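PDB 3QZ0: factor H binding protein from Treponema denticola, which probably binds the host complement regulator factor H, as a predicted surface lipoprotein of the FhbB family. Local coordinates for residues D67-T72 and R84-P89. Residues are numbered along the deposited sequence; the frame is centred on the assembly and turned at random.
Sequences DKKPGT and RKRFIP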
ATOM      1  N   ASP A  67       1.183   2.510   7.099  1.00 17.24           N
ATOM      2  CA  ASP A  67       2.126   3.456   6.506  1.00 16.06           C
ATOM      3  C   ASP A  67       3.191   3.789   7.549  1.00 19.10           C
ATOM      4  O   ASP A  67       2.887   4.351   8.600  1.00 19.36           O
ATOM      5  CB  ASP A  67       1.392   4.739   6.083  1.00 16.66           C
ATOM      6  CG  ASP A  67       2.281   5.690   5.294  1.00 17.36           C
ATOM      7  OD1 ASP A  67       3.507   5.446   5.222  1.00 19.67           O
ATOM      8  OD2 ASP A  67       1.739   6.669   4.735  1.00 18.16           O
ATOM      9  N   LYS A  68       4.439   3.432   7.267  1.00 18.14           N
ATOM     10  CA  LYS A  68       5.519   3.693   8.202  1.00 20.94           C
ATOM     11  C   LYS A  68       6.039   5.117   8.111  1.00 21.16           C
ATOM     12  O   LYS A  68       6.855   5.526   8.938  1.00 22.67           O
ATOM     13  CB  LYS A  68       6.661   2.698   8.005  1.00 23.76           C
ATOM     14  CG  LYS A  68       6.305   1.281   8.440  1.00 28.79           C
ATOM     15  CD  LYS A  68       5.746   1.265   9.859  1.00 39.25           C
ATOM     16  CE  LYS A  68       5.536  -0.158  10.367  1.00 43.89           C
ATOM     17  NZ  LYS A  68       4.831  -0.188  11.681  1.00 50.70           N
ATOM     18  N   LYS A  69       5.574   5.868   7.114  1.00 19.35           N
ATOM     19  CA  LYS A  69       5.894   7.301   7.007  1.00 20.00           C
ATOM     20  C   LYS A  69       4.596   8.094   6.929  1.00 18.65           C
ATOM     21  O   LYS A  69       4.327   8.781   5.932  1.00 18.73           O
ATOM     22  CB  LYS A  69       6.756   7.567   5.773  1.00 21.38           C
ATOM     23  CG  LYS A  69       8.054   6.765   5.763  1.00 26.88           C
ATOM     24  CD  LYS A  69       8.911   7.093   4.543  1.00 39.27           C
ATOM     25  CE  LYS A  69      10.245   6.353   4.591  1.00 53.29           C
ATOM     26  NZ  LYS A  69      11.144   6.729   3.459  1.00 53.41           N
ATOM     27  N   PRO A  70       3.765   7.977   7.971  1.00 18.11           N
ATOM     28  CA  PRO A  70       2.413   8.531   7.897  1.00 19.14           C
ATOM     29  C   PRO A  70       2.395  10.042   7.686  1.00 19.26           C
ATOM     30  O   PRO A  70       3.231  10.761   8.245  1.00 19.54           O
ATOM     31  CB  PRO A  70       1.808   8.172   9.262  1.00 21.61           C
ATOM     32  CG  PRO A  70       2.975   7.939  10.160  1.00 21.31           C
ATOM     33  CD  PRO A  70       4.046   7.361   9.281  1.00 19.07           C
ATOM     34  N   GLY A  71       1.449  10.507   6.874  1.00 17.27           N
ATOM     35  CA  GLY A  71       1.255  11.929   6.666  1.00 16.50           C
ATOM     36  C   GLY A  71       2.153  12.529   5.607  1.00 18.62           C
ATOM     37  O   GLY A  71       2.173  13.746   5.433  1.00 18.05           O
ATOM     38  N   THR A  72       2.902  11.686   4.904  1.00 15.89           N
ATOM     39  CA  THR A  72       3.798  12.166   3.857  1.00 18.13           C
ATOM     40  C   THR A  72       3.275  11.833   2.454  1.00 21.02           C
ATOM     41  O   THR A  72       2.435  10.946   2.280  1.00 17.31           O
ATOM     42  CB  THR A  72       5.248  11.637   4.039  1.00 17.70           C
ATOM     43  OG1 THR A  72       5.300  10.223   3.800  1.00 17.84           O
ATOM     44  CG2 THR A  72       5.756  11.930   5.444  1.00 21.66           C
ATOM     45  N   ARG A  84       7.186  -1.275  -0.695  1.00 21.58           N
ATOM     46  CA  ARG A  84       7.038  -2.364   0.266  1.00 21.37           C
ATOM     47  C   ARG A  84       7.702  -2.049   1.600  1.00 21.11           C
ATOM     48  O   ARG A  84       7.264  -2.530   2.636  1.00 27.37           O
ATOM     49  CB  ARG A  84       7.584  -3.684  -0.299  1.00 21.11           C
ATOM     50  CG  ARG A  84       6.793  -4.232  -1.474  1.00 22.45           C
ATOM     51  CD  ARG A  84       7.249  -5.659  -1.830  1.00 25.32           C
ATOM     52  NE  ARG A  84       6.661  -6.097  -3.089  1.00 28.74           N
ATOM     53  CZ  ARG A  84       7.273  -5.994  -4.263  1.00 32.00           C
ATOM     54  NH1 ARG A  84       8.500  -5.494  -4.320  1.00 32.16           N
ATOM     55  NH2 ARG A  84       6.670  -6.401  -5.374  1.00 33.11           N
ATOM     56  N   LYS A  85       8.756  -1.236   1.581  1.00 21.13           N
ATOM     57  CA  LYS A  85       9.428  -0.877   2.819  1.00 21.51           C
ATOM     58  C   LYS A  85       8.622   0.151   3.607  1.00 22.12           C
ATOM     59  O   LYS A  85       8.780   0.275   4.818  1.00 23.38           O
ATOM     60  CB  LYS A  85      10.831  -0.322   2.551  1.00 23.14           C
ATOM     61  CG  LYS A  85      11.803  -1.324   1.940  1.00 32.70           C
ATOM     62  CD  LYS A  85      13.226  -0.770   1.973  1.00 39.43           C
ATOM     63  CE  LYS A  85      14.201  -1.658   1.214  1.00 51.09           C
ATOM     64  NZ  LYS A  85      13.969  -1.609  -0.259  1.00 52.77           N
ATOM     65  N   ARG A  86       7.762   0.887   2.915  1.00 18.57           N
ATOM     66  CA  ARG A  86       6.981   1.932   3.577  1.00 18.23           C
ATOM     67  C   ARG A  86       5.590   1.463   3.985  1.00 17.85           C
ATOM     68  O   ARG A  86       5.107   1.781   5.073  1.00 18.56           O
ATOM     69  CB  ARG A  86       6.861   3.160   2.677  1.00 20.43           C
ATOM     70  CG  ARG A  86       5.859   4.170   3.197  1.00 18.73           C
ATOM     71  CD  ARG A  86       5.858   5.451   2.397  1.00 21.30           C
ATOM     72  NE  ARG A  86       4.747   6.288   2.837  1.00 20.10           N
ATOM     73  CZ  ARG A  86       4.464   7.489   2.351  1.00 18.50           C
ATOM     74  NH1 ARG A  86       5.221   8.024   1.399  1.00 17.63           N
ATOM     75  NH2 ARG A  86       3.413   8.142   2.823  1.00 19.18           N
ATOM     76  N   PHE A  87       4.938   0.725   3.094  1.00 19.32           N
ATOM     77  CA  PHE A  87       3.571   0.287   3.322  1.00 16.25           C
ATOM     78  C   PHE A  87       3.602  -1.189   3.682  1.00 16.00           C
ATOM     79  O   PHE A  87       3.689  -2.047   2.802  1.00 21.11           O
ATOM     80  CB  PHE A  87       2.726   0.539   2.080  1.00 18.16           C
ATOM     81  CG  PHE A  87       2.594   2.001   1.736  1.00 17.03           C
ATOM     82  CD1 PHE A  87       1.778   2.831   2.494  1.00 18.25           C
ATOM     83  CD2 PHE A  87       3.305   2.549   0.678  1.00 16.95           C
ATOM     84  CE1 PHE A  87       1.658   4.180   2.187  1.00 19.71           C
ATOM     85  CE2 PHE A  87       3.193   3.886   0.361  1.00 19.09           C
ATOM     86  CZ  PHE A  87       2.363   4.710   1.122  1.00 18.22           C
ATOM     87  N   ILE A  88       3.545  -1.465   4.981  1.00 18.75           N
ATOM     88  CA  ILE A  88       3.818  -2.796   5.511  1.00 20.73           C
ATOM     89  C   ILE A  88       2.527  -3.516   5.857  1.00 21.16           C
ATOM     90  O   ILE A  88       1.673  -2.963   6.550  1.00 21.36           O
ATOM     91  CB  ILE A  88       4.660  -2.709   6.796  1.00 23.53           C
ATOM     92  CG1 ILE A  88       5.905  -1.855   6.560  1.00 29.59           C
ATOM     93  CG2 ILE A  88       5.063  -4.103   7.265  1.00 26.83           C
ATOM     94  CD1 ILE A  88       6.876  -2.489   5.615  1.00 34.43           C
ATOM     95  N   PRO A  89       2.380  -4.760   5.384  1.00 19.59           N
ATOM     96  CA  PRO A  89       1.150  -5.504   5.669  1.00 18.88           C
ATOM     97  C   PRO A  89       1.244  -6.281   6.970  1.00 27.32           C
ATOM     98  O   PRO A  89       2.283  -6.875   7.253  1.00 28.97           O
ATOM     99  CB  PRO A  89       1.049  -6.460   4.478  1.00 23.20           C
ATOM    100  CG  PRO A  89       2.485  -6.745   4.121  1.00 24.15           C
ATOM    101  CD  PRO A  89       3.270  -5.482   4.454  1.00 21.53           C
TER
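A buried, two-pronged salt bridge between Asp67 and Arg86 joins the end of strand 63-67 and the loop after it to the junction of helix 80-86 with strand 87-91. The two strands form a two-stranded antiparallel sheet, and Asp67 faces Phe87 there as a non-hydrogen-bonded pair. Arg86 grips the carboxylate side-on. Arg86 NE lies 2.8 Å from Asp67 OD1. Arg86 NH2 lies 2.9 Å from Asp67 OD2, in a nearly straight bond. The carboxylate and guanidinium are nearly coplanar, their planes 27° apart. Arg86 reaches this far because its chain is extended, with CG anti to the backbone N (chi1 170°). Arg86 NH2 also donates to Thr72 O at 3.0 Å, from above the carbonyl plane. Asp67 OD1 takes a second bond, from Lys69 N at 2.8 Å, which makes an Asx turn; this donor and Arg86 NE come from opposite faces of the carboxylate. A type II turn from Lys69 to Thr72 follows, with Thr72 OG1 bonded to Lys69 O. Lys69 CB and Thr72 OG1 lie over one guanidinium face, Phe87 CZ over the opposite one. Lys68 N donates to Arg86 O at 2.8 Å, also joining the backbones. Lys68 CG packs on Ile88 CG1 at 3.7 Å. Arg86 NH1 bonds to Ser73 O. The pairing would favour both charged forms. Bonding Asp67 and Thr72 O together is consistent with Arg86 holding bend 67-72 to the helix-strand junction.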